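Long-range contact in putative redox protein (Lactobacillus casei, PDB 2QL8), which probably acts as a redox protein of the OsmC/Ohr family, whose characterised members reduce organic hydroperoxides, although its own substrate is not established: residues 93-107 with 127-141. Sequence-based numbering, arbitrary orientation. Where two conformers were deposited one is given.
Sequences QFLVHAQVMVKGVDF and LKNSGNYTIETVTDF. With EDO (1,2-ethanediol), chain K.
Across two parallel strands, Thr134 OG1 meets the edge of the His97 ring near its plane, 2.7 Å from His97 ND1 in a hydrogen bond that either could donate. With CG anti to the backbone N (chi1 -177°), the imidazole leans over strand 133-137 and fits between Thr134 and Glu136. Its other nitrogen, His97 NE2, donates to Glu136 OE2 at 2.8 Å within the ring plane. Gln99 NE2 reaches the same oxygen, Glu136 OE2, at 2.9 Å from the opposite face of the carboxylate, its amide rotation fixed also by Gln99 OE1 bonding Arg80. This two-sided grip probably stabilises the carboxylate's negative charge.

The parallel pairing, with axes 4.6 Å apart and 16° from exact alignment, runs from Val96 N bonding Asn132 O to Val138 N bonding Val100 O. On the face bearing Val96, Ala98 and Val100 the fit is apolar: Val96 CG1 abuts Tyr133 CD1 (3.8 Å), Ala98 CB faces the rim of that ring and Ile135 CG1, and Val100 CG2 meets Ile135 CD1.

Side chains extend the contact beyond both ends. Asn132 ND2 donates almost straight (177°) and in its amide plane to Gln93 OE1, and through a more bent bond to Phe94 O; Leu95 CD2 sits over one face of this amide, above CG. At the far end, the bent chain of selenomethionine Met101 sets SE over the Phe141 ring, 3.8 Å from the centroid, a Met-aromatic contact. Phe107 turns its ring edge to Thr137 O, 3.5 Å from CZ, while Thr137 CG2 and Thr139 CG2 touch CE1 and CD1.

Within this chain, strand 91-102 lies between 77-88, antiparallel, and 133-137, reached through helices 107-120 and 122-127 in a beta-alpha-beta crossover. The apolar face packs on helices 48-70 and 107-120, while Trp7 of the second subunit lies against Leu95 and His97.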
loop_
_atom_site.group_PDB
_atom_site.type_symbol
_atom_site.label_atom_id
_atom_site.label_comp_id
_atom_site.label_asym_id
_atom_site.label_seq_id
_atom_site.Cartn_x
_atom_site.Cartn_y
_atom_site.Cartn_z
ATOM N N GLN A 93 -3.653 -11.123 8.950
ATOM C CA GLN A 93 -4.360 -10.196 8.059
ATOM C C GLN A 93 -4.098 -8.763 8.482
ATOM O O GLN A 93 -3.676 -8.515 9.612
ATOM C CB GLN A 93 -5.855 -10.435 8.081
ATOM C CG GLN A 93 -6.312 -11.793 7.656
ATOM C CD GLN A 93 -7.803 -11.898 7.662
ATOM O OE1 GLN A 93 -8.467 -11.318 6.803
ATOM N NE2 GLN A 93 -8.355 -12.615 8.635
ATOM N N PHE A 94 -4.369 -7.824 7.555
ATOM C CA PHE A 94 -4.468 -6.413 7.877
ATOM C C PHE A 94 -5.937 -5.981 7.758
ATOM O O PHE A 94 -6.670 -6.424 6.848
ATOM C CB PHE A 94 -3.655 -5.536 6.923
ATOM C CG PHE A 94 -2.166 -5.667 7.025
ATOM C CD1 PHE A 94 -1.521 -6.448 7.992
ATOM C CD2 PHE A 94 -1.377 -4.999 6.117
ATOM C CE1 PHE A 94 -0.155 -6.520 8.025
ATOM C CE2 PHE A 94 0.017 -5.117 6.145
ATOM C CZ PHE A 94 0.602 -5.899 7.102
ATOM N N LEU A 95 -6.333 -5.090 8.667
ATOM C CA LEU A 95 -7.611 -4.360 8.571
ATOM C C LEU A 95 -7.295 -2.909 8.282
ATOM O O LEU A 95 -6.311 -2.375 8.777
ATOM C CB LEU A 95 -8.396 -4.429 9.892
ATOM C CG LEU A 95 -8.703 -5.836 10.433
ATOM C CD1 LEU A 95 -9.327 -5.665 11.843
ATOM C CD2 LEU A 95 -9.569 -6.705 9.535
ATOM N N VAL A 96 -8.136 -2.268 7.464
ATOM C CA VAL A 96 -7.898 -0.902 7.040
ATOM C C VAL A 96 -9.186 -0.071 7.215
ATOM O O VAL A 96 -10.279 -0.482 6.779
ATOM C CB VAL A 96 -7.505 -0.850 5.542
ATOM C CG1 VAL A 96 -7.259 0.616 5.097
ATOM C CG2 VAL A 96 -6.282 -1.786 5.252
ATOM N N HIS A 97 -9.054 1.045 7.912
ATOM C CA HIS A 97 -10.197 1.940 8.150
ATOM C C HIS A 97 -9.815 3.377 7.817
ATOM O O HIS A 97 -8.887 3.933 8.437
ATOM C CB HIS A 97 -10.685 1.857 9.605
ATOM C CG HIS A 97 -11.892 2.709 9.835
ATOM N ND1 HIS A 97 -13.123 2.405 9.290
ATOM C CD2 HIS A 97 -12.048 3.860 10.532
ATOM C CE1 HIS A 97 -13.994 3.337 9.661
ATOM N NE2 HIS A 97 -13.361 4.235 10.394
ATOM N N ALA A 98 -10.514 3.981 6.834
ATOM C CA ALA A 98 -10.207 5.341 6.429
ATOM C C ALA A 98 -11.277 6.291 7.008
ATOM O O ALA A 98 -12.464 5.952 7.060
ATOM C CB ALA A 98 -10.182 5.465 4.891
ATOM N N GLN A 99 -10.813 7.469 7.405
ATOM C CA GLN A 99 -11.680 8.551 7.866
ATOM C C GLN A 99 -11.410 9.766 7.007
ATOM O O GLN A 99 -10.260 10.179 6.831
ATOM C CB GLN A 99 -11.404 8.853 9.347
ATOM C CG GLN A 99 -11.857 7.747 10.270
ATOM C CD GLN A 99 -11.578 8.070 11.703
ATOM O OE1 GLN A 99 -10.579 8.710 12.004
ATOM N NE2 GLN A 99 -12.470 7.663 12.582
ATOM N N VAL A 100 -12.488 10.382 6.519
ATOM C CA VAL A 100 -12.381 11.506 5.599
ATOM C C VAL A 100 -13.124 12.694 6.223
ATOM O O VAL A 100 -14.270 12.566 6.645
ATOM C CB VAL A 100 -13.012 11.166 4.229
ATOM C CG1 VAL A 100 -12.944 12.406 3.285
ATOM C CG2 VAL A 100 -12.313 9.917 3.611
HETATM N N MSE A 101 -12.449 13.829 6.252
HETATM C CA MSE A 101 -13.076 15.101 6.658
HETATM C C MSE A 101 -12.960 16.130 5.534
HETATM O O MSE A 101 -11.991 16.122 4.782
HETATM C CB MSE A 101 -12.455 15.627 7.952
HETATM C CG MSE A 101 -10.981 15.996 7.864
HETATM SE SE MSE A 101 -10.317 16.572 9.564
HETATM C CE MSE A 101 -11.271 18.180 9.703
ATOM N N VAL A 102 -13.963 17.019 5.406
ATOM C CA VAL A 102 -13.876 18.159 4.483
ATOM C C VAL A 102 -14.284 19.364 5.295
ATOM O O VAL A 102 -15.444 19.546 5.542
ATOM C CB VAL A 102 -14.751 17.997 3.203
ATOM C CG1 VAL A 102 -14.480 19.147 2.232
ATOM C CG2 VAL A 102 -14.527 16.591 2.559
ATOM N N LYS A 103 -13.313 20.169 5.688
ATOM C CA LYS A 103 -13.584 21.272 6.609
ATOM C C LYS A 103 -14.491 22.353 6.042
ATOM O O LYS A 103 -15.188 23.035 6.801
ATOM C CB LYS A 103 -12.265 21.902 7.060
ATOM C CG LYS A 103 -12.301 22.506 8.460
ATOM C CD LYS A 103 -10.856 22.870 8.929
ATOM N N GLY A 104 -14.512 22.509 4.728
ATOM C CA GLY A 104 -15.147 23.677 4.156
ATOM C C GLY A 104 -16.659 23.619 4.045
ATOM O O GLY A 104 -17.290 24.598 3.655
ATOM N N VAL A 105 -17.252 22.486 4.395
ATOM C CA VAL A 105 -18.590 22.167 3.916
ATOM C C VAL A 105 -19.503 21.496 4.941
ATOM O O VAL A 105 -19.037 20.980 5.952
ATOM C CB VAL A 105 -18.472 21.250 2.692
ATOM C CG1 VAL A 105 -17.559 21.878 1.652
ATOM C CG2 VAL A 105 -17.944 19.862 3.110
ATOM N N ASP A 106 -20.792 21.496 4.649
ATOM C CA ASP A 106 -21.791 20.789 5.431
ATOM C C ASP A 106 -21.518 19.269 5.443
ATOM O O ASP A 106 -20.928 18.710 4.492
ATOM C CB ASP A 106 -23.178 21.109 4.851
ATOM C CG ASP A 106 -23.231 20.933 3.306
ATOM O OD1 ASP A 106 -22.596 21.766 2.473
ATOM O OD2 ASP A 106 -23.917 19.922 2.968
ATOM N N PHE A 107 -21.915 18.599 6.516
ATOM C CA PHE A 107 -21.629 17.171 6.681
ATOM C C PHE A 107 -22.171 16.307 5.536
ATOM O O PHE A 107 -21.522 15.370 5.096
ATOM C CB PHE A 107 -22.117 16.654 8.039
ATOM C CG PHE A 107 -21.571 15.306 8.400
ATOM C CD1 PHE A 107 -20.255 15.176 8.835
ATOM C CD2 PHE A 107 -22.332 14.169 8.258
ATOM C CE1 PHE A 107 -19.741 13.935 9.161
ATOM C CE2 PHE A 107 -21.813 12.921 8.573
ATOM C CZ PHE A 107 -20.515 12.820 9.029
ATOM N N LEU A 127 -8.818 -2.408 -2.625
ATOM C CA LEU A 127 -9.207 -2.985 -1.327
ATOM C C LEU A 127 -10.699 -3.294 -1.215
ATOM O O LEU A 127 -11.119 -3.957 -0.253
ATOM C CB LEU A 127 -8.823 -2.026 -0.210
ATOM C CG LEU A 127 -7.359 -1.609 -0.065
ATOM C CD1 LEU A 127 -7.132 -0.542 1.045
ATOM C CD2 LEU A 127 -6.498 -2.874 0.143
ATOM N N LYS A 128 -11.487 -2.860 -2.198
ATOM C CA LYS A 128 -12.957 -2.955 -2.137
ATOM C C LYS A 128 -13.458 -4.351 -1.770
ATOM O O LYS A 128 -14.356 -4.486 -0.931
ATOM C CB LYS A 128 -13.558 -2.586 -3.519
ATOM C CG LYS A 128 -15.095 -2.583 -3.565
ATOM C CD LYS A 128 -15.611 -2.271 -4.967
ATOM C CE LYS A 128 -17.162 -2.053 -4.998
ATOM N NZ LYS A 128 -17.619 -1.173 -6.154
ATOM N N ASN A 129 -12.910 -5.364 -2.420
ATOM C CA ASN A 129 -13.363 -6.736 -2.294
ATOM C C ASN A 129 -12.575 -7.569 -1.269
ATOM O O ASN A 129 -12.693 -8.801 -1.249
ATOM C CB ASN A 129 -13.275 -7.443 -3.644
ATOM C CG ASN A 129 -14.168 -6.848 -4.678
ATOM O OD1 ASN A 129 -15.280 -6.420 -4.392
ATOM N ND2 ASN A 129 -13.697 -6.862 -5.923
ATOM N N SER A 130 -11.806 -6.899 -0.426
ATOM C CA SER A 130 -10.948 -7.572 0.557
ATOM C C SER A 130 -11.722 -8.091 1.770
ATOM O O SER A 130 -11.215 -8.940 2.520
ATOM C CB SER A 130 -9.864 -6.648 1.079
ATOM O OG SER A 130 -10.385 -5.589 1.873
ATOM N N GLY A 131 -12.900 -7.514 2.033
ATOM C CA GLY A 131 -13.622 -7.786 3.280
ATOM C C GLY A 131 -13.066 -7.102 4.507
ATOM O O GLY A 131 -13.618 -7.290 5.598
ATOM N N ASN A 132 -11.968 -6.343 4.355
ATOM C CA ASN A 132 -11.175 -5.826 5.470
ATOM C C ASN A 132 -11.053 -4.299 5.495
ATOM O O ASN A 132 -10.348 -3.737 6.301
ATOM C CB ASN A 132 -9.758 -6.456 5.466
ATOM C CG ASN A 132 -9.766 -7.912 5.885
ATOM O OD1 ASN A 132 -10.825 -8.573 5.894
ATOM N ND2 ASN A 132 -8.586 -8.447 6.152
ATOM N N TYR A 133 -11.760 -3.627 4.591
ATOM C CA TYR A 133 -11.637 -2.190 4.402
ATOM C C TYR A 133 -12.972 -1.503 4.603
ATOM O O TYR A 133 -13.958 -1.868 3.969
ATOM C CB TYR A 133 -11.148 -1.945 2.967
ATOM C CG TYR A 133 -11.136 -0.491 2.522
ATOM C CD1 TYR A 133 -10.622 0.520 3.307
ATOM C CD2 TYR A 133 -11.601 -0.168 1.258
ATOM C CE1 TYR A 133 -10.605 1.848 2.856
ATOM C CE2 TYR A 133 -11.611 1.120 0.820
ATOM C CZ TYR A 133 -11.126 2.132 1.601
ATOM O OH TYR A 133 -11.109 3.439 1.124
ATOM N N THR A 134 -12.931 -0.483 5.444
ATOM C CA THR A 134 -14.073 0.399 5.718
ATOM C C THR A 134 -13.654 1.856 5.612
ATOM O O THR A 134 -12.483 2.204 5.789
ATOM C CB THR A 134 -14.664 0.086 7.132
ATOM O OG1 THR A 134 -13.618 0.079 8.103
ATOM C CG2 THR A 134 -15.360 -1.267 7.122
ATOM N N ILE A 135 -14.649 2.724 5.356
ATOM C CA ILE A 135 -14.420 4.136 5.201
ATOM C C ILE A 135 -15.605 4.886 5.818
ATOM O O ILE A 135 -16.751 4.434 5.690
ATOM C CB ILE A 135 -14.166 4.528 3.694
ATOM C CG1 ILE A 135 -13.807 5.995 3.561
ATOM C CG2 ILE A 135 -15.326 4.129 2.805
ATOM C CD1 ILE A 135 -13.221 6.372 2.194
ATOM N N GLU A 136 -15.310 6.010 6.439
ATOM C CA GLU A 136 -16.344 6.848 7.037
ATOM C C GLU A 136 -15.972 8.327 6.907
ATOM O O GLU A 136 -14.819 8.684 6.753
ATOM C CB GLU A 136 -16.564 6.475 8.504
ATOM C CG GLU A 136 -15.459 6.874 9.374
ATOM C CD GLU A 136 -15.748 6.677 10.885
ATOM O OE1 GLU A 136 -16.885 6.901 11.364
ATOM O OE2 GLU A 136 -14.805 6.343 11.602
ATOM N N THR A 137 -16.995 9.183 7.058
ATOM C CA THR A 137 -16.865 10.619 7.081
ATOM C C THR A 137 -16.935 11.060 8.524
ATOM O O THR A 137 -17.778 10.586 9.266
ATOM C CB THR A 137 -18.015 11.278 6.279
ATOM O OG1 THR A 137 -18.087 10.680 4.972
ATOM C CG2 THR A 137 -17.797 12.783 6.190
ATOM N N VAL A 138 -16.027 11.954 8.881
ATOM C CA VAL A 138 -15.929 12.520 10.221
ATOM C C VAL A 138 -15.839 14.036 10.157
ATOM O O VAL A 138 -15.528 14.626 9.130
ATOM C CB VAL A 138 -14.719 11.930 10.978
ATOM C CG1 VAL A 138 -14.860 10.405 11.049
ATOM C CG2 VAL A 138 -13.380 12.389 10.339
ATOM N N THR A 139 -16.108 14.703 11.277
ATOM C CA THR A 139 -15.957 16.160 11.277
ATOM C C THR A 139 -14.522 16.561 11.653
ATOM O O THR A 139 -14.054 17.605 11.231
ATOM C CB THR A 139 -17.000 16.819 12.209
ATOM O OG1 THR A 139 -16.781 16.335 13.521
ATOM C CG2 THR A 139 -18.404 16.445 11.803
ATOM N N ASP A 140 -13.826 15.746 12.450
ATOM C CA ASP A 140 -12.421 15.975 12.768
ATOM C C ASP A 140 -11.722 14.677 13.176
ATOM O O ASP A 140 -12.344 13.604 13.256
ATOM C CB ASP A 140 -12.285 17.014 13.899
ATOM C CG ASP A 140 -13.042 16.609 15.135
ATOM O OD1 ASP A 140 -12.791 15.504 15.659
ATOM O OD2 ASP A 140 -13.926 17.382 15.567
ATOM N N PHE A 141 -10.413 14.775 13.415
ATOM C CA PHE A 141 -9.633 13.636 13.904
ATOM C C PHE A 141 -9.277 13.776 15.405
ATOM O O PHE A 141 -8.327 13.144 15.866
ATOM C CB PHE A 141 -8.340 13.459 13.099
ATOM C CG PHE A 141 -8.526 13.335 11.602
ATOM C CD1 PHE A 141 -9.600 12.649 11.057
ATOM C CD2 PHE A 141 -7.555 13.842 10.758
ATOM C CE1 PHE A 141 -9.736 12.545 9.653
ATOM C CE2 PHE A 141 -7.682 13.720 9.381
ATOM C CZ PHE A 141 -8.765 13.082 8.849
HETATM C C1 EDO K . -11.659 -13.840 9.867
HETATM O O1 EDO K . -11.181 -12.707 9.163
HETATM C C2 EDO K . -12.457 -14.601 8.856
HETATM O O2 EDO K . -12.473 -13.779 7.692
HETATM O O HOH W 1 -12.112 -2.295 8.443
HETATM O O HOH W 2 -16.016 16.745 7.377
#